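Local structure of tyrosine--tRNA ligase, mitochondrial (Emericella nidulans, 5IHX) at residues 29-42 with 53-65. The protein probably attaches tyrosine to mitochondrial tRNA(Tyr) at the expense of ATP, as a class I aminoacyl-tRNA synthetase, here truncated at its C-terminus. Numbering follows the deposited sequence.
Sequences IKEGKRKSFVEHLE and DRDLLHRVFTEKR
V38 sits as a knob in a hole formed by R54, L57, H58 and F61. Its CG2 lies 3.6 Å from H58 CA and also touches L57 CG and F61 CD2, while CG1 lies against the guanidinium of R54, closest to NE. On the buried side, F37 places CD2 over one face of the F61 ring, 3.6 Å from F61 CE1. The two ring planes are inclined at 48°. W96 meets F37 edge-to-face from outside the pair.

On the other flank, R54 grips E42 side-on. NE reaches E42 OE1 at 2.7 Å and NH2 reaches E42 OE2 at 2.8 Å. Carboxylate and guanidinium are nearly coplanar, 8° apart. NH1 of R54 also forms a salt bridge with D55 OD1, so E42, R54 and D55 make a network.

H58 points its ring edge at S36, with a weak bond from ND1 to S36 OG (2.7 Å). That OG also caps E39 N, and E39 OE1 accepts from S36 N at 2.9 Å, completing a capping box. A water links E39 OE2 to R54 NH2. A second water bridges F37 N and F61 O.

The axes of 37-42 and 54-63 come within 8.9 Å, with their N-to-C directions 122° apart. The arrangement is a single knob-into-hole contact between two helices in the N-terminal part of the synthetase, beside its nucleotide-binding-fold sheet, where L57 touches strand 277-280.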
ATOM      1  N   ILE A  29      27.034  36.397   3.668  1.00 29.18           N
ATOM      2  CA  ILE A  29      27.534  35.207   2.990  1.00 26.00           C
ATOM      3  C   ILE A  29      27.930  35.530   1.554  1.00 35.99           C
ATOM      4  O   ILE A  29      28.990  35.113   1.085  1.00 35.58           O
ATOM      5  CB  ILE A  29      26.490  34.068   2.996  1.00 28.00           C
ATOM      6  CG1 ILE A  29      26.391  33.450   4.390  1.00 32.31           C
ATOM      7  CG2 ILE A  29      26.855  32.979   1.984  1.00 29.31           C
ATOM      8  CD1 ILE A  29      25.134  32.626   4.610  1.00 38.56           C
ATOM      9  N   LYS A  30      27.074  36.271   0.861  1.00 33.45           N
ATOM     10  CA  LYS A  30      27.333  36.645  -0.523  1.00 39.09           C
ATOM     11  C   LYS A  30      28.517  37.602  -0.622  1.00 39.26           C
ATOM     12  O   LYS A  30      29.202  37.657  -1.642  1.00 35.26           O
ATOM     13  CB  LYS A  30      26.089  37.286  -1.142  1.00 38.96           C
ATOM     14  CG  LYS A  30      24.877  36.374  -1.194  1.00 45.97           C
ATOM     15  CD  LYS A  30      23.612  37.168  -1.472  1.00 45.78           C
ATOM     16  CE  LYS A  30      22.369  36.309  -1.339  1.00 44.05           C
ATOM     17  NZ  LYS A  30      21.131  37.107  -1.556  1.00 49.15           N
ATOM     18  N   GLU A  31      28.748  38.354   0.449  1.00 34.50           N
ATOM     19  CA  GLU A  31      29.823  39.337   0.490  1.00 36.02           C
ATOM     20  C   GLU A  31      31.130  38.747   1.024  1.00 35.15           C
ATOM     21  O   GLU A  31      32.115  39.465   1.201  1.00 36.69           O
ATOM     22  CB  GLU A  31      29.392  40.544   1.328  1.00 39.44           C
ATOM     23  CG  GLU A  31      28.302  41.374   0.656  1.00 41.71           C
ATOM     24  CD  GLU A  31      27.903  42.597   1.458  1.00 43.64           C
ATOM     25  OE1 GLU A  31      28.352  42.730   2.617  1.00 49.37           O
ATOM     26  OE2 GLU A  31      27.138  43.429   0.924  1.00 47.24           O
ATOM     27  N   GLY A  32      31.128  37.443   1.286  1.00 30.86           N
ATOM     28  CA  GLY A  32      32.326  36.731   1.695  1.00 30.32           C
ATOM     29  C   GLY A  32      32.767  36.949   3.131  1.00 32.55           C
ATOM     30  O   GLY A  32      33.934  36.728   3.461  1.00 34.41           O
ATOM     31  N   LYS A  33      31.844  37.381   3.983  1.00 35.21           N
ATOM     32  CA  LYS A  33      32.145  37.635   5.390  1.00 30.69           C
ATOM     33  C   LYS A  33      31.696  36.484   6.286  1.00 33.98           C
ATOM     34  O   LYS A  33      32.099  36.397   7.445  1.00 35.94           O
ATOM     35  CB  LYS A  33      31.474  38.927   5.852  1.00 36.91           C
ATOM     36  CG  LYS A  33      32.049  40.186   5.237  1.00 41.06           C
ATOM     37  CD  LYS A  33      31.241  41.395   5.658  1.00 44.06           C
ATOM     38  CE  LYS A  33      31.847  42.688   5.152  1.00 42.58           C
ATOM     39  NZ  LYS A  33      30.981  43.845   5.497  1.00 52.24           N
ATOM     40  N   ARG A  34      30.856  35.610   5.743  1.00 35.22           N
ATOM     41  CA  ARG A  34      30.282  34.512   6.512  1.00 29.11           C
ATOM     42  C   ARG A  34      30.061  33.296   5.621  1.00 34.48           C
ATOM     43  O   ARG A  34      29.901  33.429   4.408  1.00 34.00           O
ATOM     44  CB  ARG A  34      28.963  34.965   7.145  1.00 35.70           C
ATOM     45  CG  ARG A  34      28.262  33.930   8.004  1.00 45.29           C
ATOM     46  CD  ARG A  34      26.912  34.450   8.472  1.00 43.64           C
ATOM     47  NE  ARG A  34      27.045  35.642   9.305  1.00 40.68           N
ATOM     48  CZ  ARG A  34      27.244  35.626  10.620  1.00 41.31           C
ATOM     49  NH1 ARG A  34      27.340  34.475  11.274  1.00 38.66           N
ATOM     50  NH2 ARG A  34      27.350  36.768  11.285  1.00 46.53           N
ATOM     51  N   LYS A  35      30.075  32.108   6.219  1.00 30.46           N
ATOM     52  CA  LYS A  35      29.811  30.882   5.475  1.00 27.43           C
ATOM     53  C   LYS A  35      28.333  30.513   5.536  1.00 28.77           C
ATOM     54  O   LYS A  35      27.654  30.786   6.526  1.00 31.03           O
ATOM     55  CB  LYS A  35      30.654  29.728   6.020  1.00 31.37           C
ATOM     56  CG  LYS A  35      32.123  29.805   5.647  1.00 44.39           C
ATOM     57  CD  LYS A  35      32.881  28.583   6.138  1.00 41.45           C
ATOM     58  N   SER A  36      27.841  29.890   4.471  1.00 28.11           N
ATOM     59  CA  SER A  36      26.504  29.319   4.481  1.00 31.79           C
ATOM     60  C   SER A  36      26.574  27.967   5.175  1.00 32.75           C
ATOM     61  O   SER A  36      27.662  27.461   5.450  1.00 30.22           O
ATOM     62  CB  SER A  36      25.956  29.164   3.062  1.00 33.56           C
ATOM     63  OG  SER A  36      26.625  28.122   2.372  1.00 32.76           O
ATOM     64  N   PHE A  37      25.417  27.386   5.467  1.00 31.11           N
ATOM     65  CA  PHE A  37      25.375  26.086   6.118  1.00 32.23           C
ATOM     66  C   PHE A  37      26.046  25.026   5.250  1.00 27.47           C
ATOM     67  O   PHE A  37      26.711  24.127   5.762  1.00 30.05           O
ATOM     68  CB  PHE A  37      23.930  25.692   6.432  1.00 30.80           C
ATOM     69  CG  PHE A  37      23.810  24.440   7.248  1.00 27.80           C
ATOM     70  CD1 PHE A  37      24.326  24.385   8.532  1.00 24.75           C
ATOM     71  CD2 PHE A  37      23.170  23.323   6.739  1.00 27.95           C
ATOM     72  CE1 PHE A  37      24.218  23.233   9.288  1.00 25.65           C
ATOM     73  CE2 PHE A  37      23.056  22.172   7.492  1.00 30.72           C
ATOM     74  CZ  PHE A  37      23.580  22.127   8.770  1.00 30.01           C
ATOM     75  N   VAL A  38      25.879  25.142   3.935  1.00 23.70           N
ATOM     76  CA  VAL A  38      26.482  24.196   3.001  1.00 25.36           C
ATOM     77  C   VAL A  38      28.002  24.333   2.986  1.00 23.47           C
ATOM     78  O   VAL A  38      28.723  23.343   3.109  1.00 33.39           O
ATOM     79  CB  VAL A  38      25.938  24.389   1.568  1.00 26.21           C
ATOM     80  CG1 VAL A  38      26.690  23.504   0.572  1.00 26.73           C
ATOM     81  CG2 VAL A  38      24.452  24.091   1.524  1.00 28.00           C
ATOM     82  N   GLU A  39      28.480  25.561   2.808  1.00 26.05           N
ATOM     83  CA  GLU A  39      29.912  25.835   2.802  1.00 28.59           C
ATOM     84  C   GLU A  39      30.541  25.339   4.097  1.00 27.01           C
ATOM     85  O   GLU A  39      31.651  24.809   4.103  1.00 34.52           O
ATOM     86  CB  GLU A  39      30.170  27.332   2.618  1.00 30.71           C
ATOM     87  CG  GLU A  39      29.769  27.854   1.243  1.00 36.14           C
ATOM     88  CD  GLU A  39      29.812  29.368   1.145  1.00 37.16           C
ATOM     89  OE1 GLU A  39      29.553  30.046   2.163  1.00 34.97           O
ATOM     90  OE2 GLU A  39      30.093  29.882   0.041  1.00 43.47           O
ATOM     91  N   HIS A  40      29.816  25.512   5.194  1.00 27.71           N
ATOM     92  CA  HIS A  40      30.269  25.033   6.488  1.00 22.41           C
ATOM     93  C   HIS A  40      30.399  23.512   6.513  1.00 23.43           C
ATOM     94  O   HIS A  40      31.421  22.984   6.943  1.00 30.87           O
ATOM     95  CB  HIS A  40      29.315  25.480   7.592  1.00 31.96           C
ATOM     96  CG  HIS A  40      29.596  24.840   8.910  1.00 34.10           C
ATOM     97  ND1 HIS A  40      30.709  25.147   9.663  1.00 31.05           N
ATOM     98  CD2 HIS A  40      28.928  23.885   9.599  1.00 30.80           C
ATOM     99  CE1 HIS A  40      30.706  24.422  10.766  1.00 32.93           C
ATOM    100  NE2 HIS A  40      29.636  23.648  10.750  1.00 31.79           N
ATOM    101  N   LEU A  41      29.371  22.812   6.042  1.00 23.39           N
ATOM    102  CA  LEU A  41      29.383  21.349   6.039  1.00 28.51           C
ATOM    103  C   LEU A  41      30.477  20.803   5.133  1.00 31.43           C
ATOM    104  O   LEU A  41      31.100  19.786   5.442  1.00 27.49           O
ATOM    105  CB  LEU A  41      28.026  20.791   5.600  1.00 32.42           C
ATOM    106  CG  LEU A  41      26.853  20.917   6.576  1.00 29.65           C
ATOM    107  CD1 LEU A  41      25.601  20.305   5.966  1.00 31.20           C
ATOM    108  CD2 LEU A  41      27.161  20.262   7.916  1.00 28.48           C
ATOM    109  N   GLU A  42      30.700  21.474   4.010  1.00 31.63           N
ATOM    110  CA  GLU A  42      31.756  21.075   3.090  1.00 23.96           C
ATOM    111  C   GLU A  42      33.113  21.164   3.777  1.00 30.53           C
ATOM    112  O   GLU A  42      33.976  20.305   3.596  1.00 35.10           O
ATOM    113  CB  GLU A  42      31.728  21.954   1.839  1.00 24.74           C
ATOM    114  CG  GLU A  42      30.612  21.586   0.870  1.00 31.24           C
ATOM    115  CD  GLU A  42      30.355  22.657  -0.174  1.00 40.92           C
ATOM    116  OE1 GLU A  42      29.857  22.315  -1.267  1.00 44.63           O
ATOM    117  OE2 GLU A  42      30.632  23.842   0.104  1.00 46.18           O
ATOM    118  N   ASP A  53      21.150  19.961  -7.286  1.00 31.99           N
ATOM    119  CA  ASP A  53      22.234  20.874  -7.624  1.00 40.30           C
ATOM    120  C   ASP A  53      22.858  21.446  -6.354  1.00 31.90           C
ATOM    121  O   ASP A  53      22.165  22.048  -5.533  1.00 30.75           O
ATOM    122  CB  ASP A  53      21.720  22.005  -8.520  1.00 41.67           C
ATOM    123  CG  ASP A  53      22.825  22.934  -8.977  1.00 47.83           C
ATOM    124  OD1 ASP A  53      22.573  24.152  -9.075  1.00 55.67           O
ATOM    125  OD2 ASP A  53      23.943  22.447  -9.245  1.00 60.00           O
ATOM    126  N   ARG A  54      24.164  21.253  -6.199  1.00 37.67           N
ATOM    127  CA  ARG A  54      24.881  21.737  -5.023  1.00 38.07           C
ATOM    128  C   ARG A  54      24.693  23.241  -4.831  1.00 41.30           C
ATOM    129  O   ARG A  54      24.418  23.697  -3.722  1.00 37.10           O
ATOM    130  CB  ARG A  54      26.375  21.388  -5.120  1.00 33.80           C
ATOM    131  CG  ARG A  54      27.223  21.875  -3.937  1.00 37.43           C
ATOM    132  CD  ARG A  54      27.718  23.307  -4.132  1.00 40.81           C
ATOM    133  NE  ARG A  54      28.433  23.832  -2.975  1.00 35.05           N
ATOM    134  CZ  ARG A  54      28.693  25.123  -2.796  1.00 39.51           C
ATOM    135  NH1 ARG A  54      28.291  26.014  -3.693  1.00 37.75           N
ATOM    136  NH2 ARG A  54      29.347  25.530  -1.717  1.00 43.21           N
ATOM    137  N   ASP A  55      24.852  24.010  -5.904  1.00 39.43           N
ATOM    138  CA  ASP A  55      24.732  25.463  -5.814  1.00 30.10           C
ATOM    139  C   ASP A  55      23.335  25.870  -5.370  1.00 29.64           C
ATOM    140  O   ASP A  55      23.174  26.858  -4.654  1.00 32.13           O
ATOM    141  CB  ASP A  55      25.065  26.126  -7.155  1.00 40.78           C
ATOM    142  CG  ASP A  55      26.528  25.977  -7.535  1.00 48.53           C
ATOM    143  OD1 ASP A  55      27.375  25.855  -6.624  1.00 37.59           O
ATOM    144  OD2 ASP A  55      26.831  25.989  -8.746  1.00 58.87           O
ATOM    145  N   LEU A  56      22.328  25.111  -5.786  1.00 35.08           N
ATOM    146  CA  LEU A  56      20.962  25.387  -5.356  1.00 36.41           C
ATOM    147  C   LEU A  56      20.810  25.119  -3.860  1.00 32.56           C
ATOM    148  O   LEU A  56      20.176  25.895  -3.150  1.00 32.08           O
ATOM    149  CB  LEU A  56      19.959  24.550  -6.150  1.00 35.33           C
ATOM    150  CG  LEU A  56      18.495  24.705  -5.729  1.00 34.02           C
ATOM    151  CD1 LEU A  56      18.068  26.169  -5.759  1.00 38.08           C
ATOM    152  CD2 LEU A  56      17.589  23.866  -6.614  1.00 34.22           C
ATOM    153  N   LEU A  57      21.401  24.023  -3.390  1.00 27.80           N
ATOM    154  CA  LEU A  57      21.374  23.687  -1.968  1.00 25.66           C
ATOM    155  C   LEU A  57      21.978  24.828  -1.163  1.00 25.27           C
ATOM    156  O   LEU A  57      21.418  25.264  -0.158  1.00 29.92           O
ATOM    157  CB  LEU A  57      22.137  22.389  -1.702  1.00 26.24           C
ATOM    158  CG  LEU A  57      22.051  21.832  -0.277  1.00 28.50           C
ATOM    159  CD1 LEU A  57      20.654  21.322   0.034  1.00 30.04           C
ATOM    160  CD2 LEU A  57      23.081  20.734  -0.070  1.00 29.89           C
ATOM    161  N   HIS A  58      23.131  25.303  -1.620  1.00 32.02           N
ATOM    162  CA  HIS A  58      23.781  26.465  -1.029  1.00 29.69           C
ATOM    163  C   HIS A  58      22.861  27.685  -1.018  1.00 29.21           C
ATOM    164  O   HIS A  58      22.759  28.374  -0.001  1.00 33.94           O
ATOM    165  CB  HIS A  58      25.086  26.767  -1.771  1.00 35.46           C
ATOM    166  CG  HIS A  58      25.678  28.100  -1.442  1.00 37.31           C
ATOM    167  ND1 HIS A  58      26.430  28.323  -0.309  1.00 30.57           N
ATOM    168  CD2 HIS A  58      25.669  29.272  -2.124  1.00 33.01           C
ATOM    169  CE1 HIS A  58      26.832  29.583  -0.291  1.00 29.81           C
ATOM    170  NE2 HIS A  58      26.384  30.177  -1.383  1.00 29.83           N
ATOM    171  N   ARG A  59      22.195  27.959  -2.137  1.00 32.83           N
ATOM    172  CA  ARG A  59      21.304  29.117  -2.202  1.00 33.91           C
ATOM    173  C   ARG A  59      20.126  28.962  -1.241  1.00 30.22           C
ATOM    174  O   ARG A  59      19.727  29.922  -0.583  1.00 32.12           O
ATOM    175  CB  ARG A  59      20.765  29.348  -3.615  1.00 44.34           C
ATOM    176  CG  ARG A  59      21.662  30.205  -4.498  1.00 55.14           C
ATOM    177  CD  ARG A  59      20.883  30.852  -5.639  1.00 66.41           C
ATOM    178  NE  ARG A  59      20.355  29.899  -6.615  1.00 69.32           N
ATOM    179  CZ  ARG A  59      19.143  29.983  -7.165  1.00 70.73           C
ATOM    180  NH1 ARG A  59      18.318  30.978  -6.851  1.00 60.78           N
ATOM    181  NH2 ARG A  59      18.749  29.070  -8.042  1.00 79.74           N
ATOM    182  N   VAL A  60      19.565  27.758  -1.172  1.00 30.29           N
ATOM    183  CA  VAL A  60      18.424  27.502  -0.294  1.00 33.87           C
ATOM    184  C   VAL A  60      18.764  27.826   1.159  1.00 27.43           C
ATOM    185  O   VAL A  60      18.015  28.530   1.836  1.00 33.21           O
ATOM    186  CB  VAL A  60      17.947  26.029  -0.398  1.00 39.74           C
ATOM    187  CG1 VAL A  60      16.983  25.678   0.740  1.00 38.32           C
ATOM    188  CG2 VAL A  60      17.279  25.775  -1.737  1.00 36.96           C
ATOM    189  N   PHE A  61      19.897  27.316   1.632  1.00 30.16           N
ATOM    190  CA  PHE A  61      20.301  27.523   3.019  1.00 31.21           C
ATOM    191  C   PHE A  61      20.741  28.959   3.276  1.00 29.01           C
ATOM    192  O   PHE A  61      20.604  29.464   4.388  1.00 31.61           O
ATOM    193  CB  PHE A  61      21.422  26.557   3.400  1.00 31.20           C
ATOM    194  CG  PHE A  61      20.932  25.203   3.823  1.00 32.67           C
ATOM    195  CD1 PHE A  61      20.298  25.037   5.043  1.00 36.65           C
ATOM    196  CD2 PHE A  61      21.103  24.099   3.006  1.00 30.30           C
ATOM    197  CE1 PHE A  61      19.843  23.795   5.441  1.00 37.02           C
ATOM    198  CE2 PHE A  61      20.652  22.851   3.401  1.00 30.67           C
ATOM    199  CZ  PHE A  61      20.021  22.699   4.619  1.00 28.42           C
ATOM    200  N   THR A  62      21.278  29.613   2.253  1.00 31.92           N
ATOM    201  CA  THR A  62      21.671  31.009   2.382  1.00 29.62           C
ATOM    202  C   THR A  62      20.438  31.885   2.578  1.00 30.96           C
ATOM    203  O   THR A  62      20.402  32.727   3.473  1.00 35.50           O
ATOM    204  CB  THR A  62      22.458  31.497   1.149  1.00 27.66           C
ATOM    205  OG1 THR A  62      23.662  30.734   1.012  1.00 32.84           O
ATOM    206  CG2 THR A  62      22.814  32.978   1.277  1.00 31.18           C
ATOM    207  N   GLU A  63      19.429  31.673   1.738  1.00 33.70           N
ATOM    208  CA  GLU A  63      18.249  32.534   1.715  1.00 34.67           C
ATOM    209  C   GLU A  63      17.202  32.186   2.772  1.00 37.48           C
ATOM    210  O   GLU A  63      16.472  33.065   3.230  1.00 36.92           O
ATOM    211  CB  GLU A  63      17.596  32.483   0.330  1.00 33.59           C
ATOM    212  CG  GLU A  63      18.507  32.929  -0.802  1.00 46.71           C
ATOM    213  CD  GLU A  63      18.970  34.367  -0.651  1.00 49.82           C
ATOM    214  OE1 GLU A  63      18.299  35.140   0.064  1.00 51.07           O
ATOM    215  OE2 GLU A  63      20.010  34.722  -1.244  1.00 57.40           O
ATOM    216  N   LYS A  64      17.128  30.916   3.161  1.00 40.78           N
ATOM    217  CA  LYS A  64      16.043  30.444   4.023  1.00 41.52           C
ATOM    218  C   LYS A  64      16.526  29.629   5.219  1.00 36.52           C
ATOM    219  O   LYS A  64      17.431  28.803   5.102  1.00 31.96           O
ATOM    220  CB  LYS A  64      15.058  29.601   3.212  1.00 41.55           C
ATOM    221  CG  LYS A  64      14.407  30.329   2.047  1.00 49.57           C
ATOM    222  CD  LYS A  64      13.590  29.370   1.187  1.00 44.99           C
ATOM    223  CE  LYS A  64      12.399  28.796   1.942  1.00 45.46           C
ATOM    224  NZ  LYS A  64      11.576  27.903   1.081  1.00 51.49           N
ATOM    225  N   ARG A  65      15.900  29.874   6.366  1.00 31.67           N
ATOM    226  CA  ARG A  65      16.110  29.072   7.561  1.00 35.42           C
ATOM    227  C   ARG A  65      15.258  27.807   7.456  1.00 36.03           C
ATOM    228  O   ARG A  65      14.305  27.625   8.209  1.00 36.10           O
ATOM    229  CB  ARG A  65      15.744  29.880   8.811  1.00 35.42           C
ATOM    230  CG  ARG A  65      16.100  29.227  10.137  1.00 34.15           C
ATOM    231  CD  ARG A  65      15.450  29.969  11.301  1.00 32.28           C
ATOM    232  NE  ARG A  65      15.917  31.350  11.426  1.00 37.03           N
ATOM    233  CZ  ARG A  65      16.964  31.734  12.151  1.00 30.99           C
ATOM    234  NH1 ARG A  65      17.681  30.846  12.831  1.00 32.89           N
ATOM    235  NH2 ARG A  65      17.297  33.016  12.198  1.00 35.32           N
TER
HETATM  236  O   HOH W   1      23.204  29.352   5.654  1.00 28.49           O
HETATM  237  O   HOH W   2      29.809  28.416  -2.304  1.00 41.07           O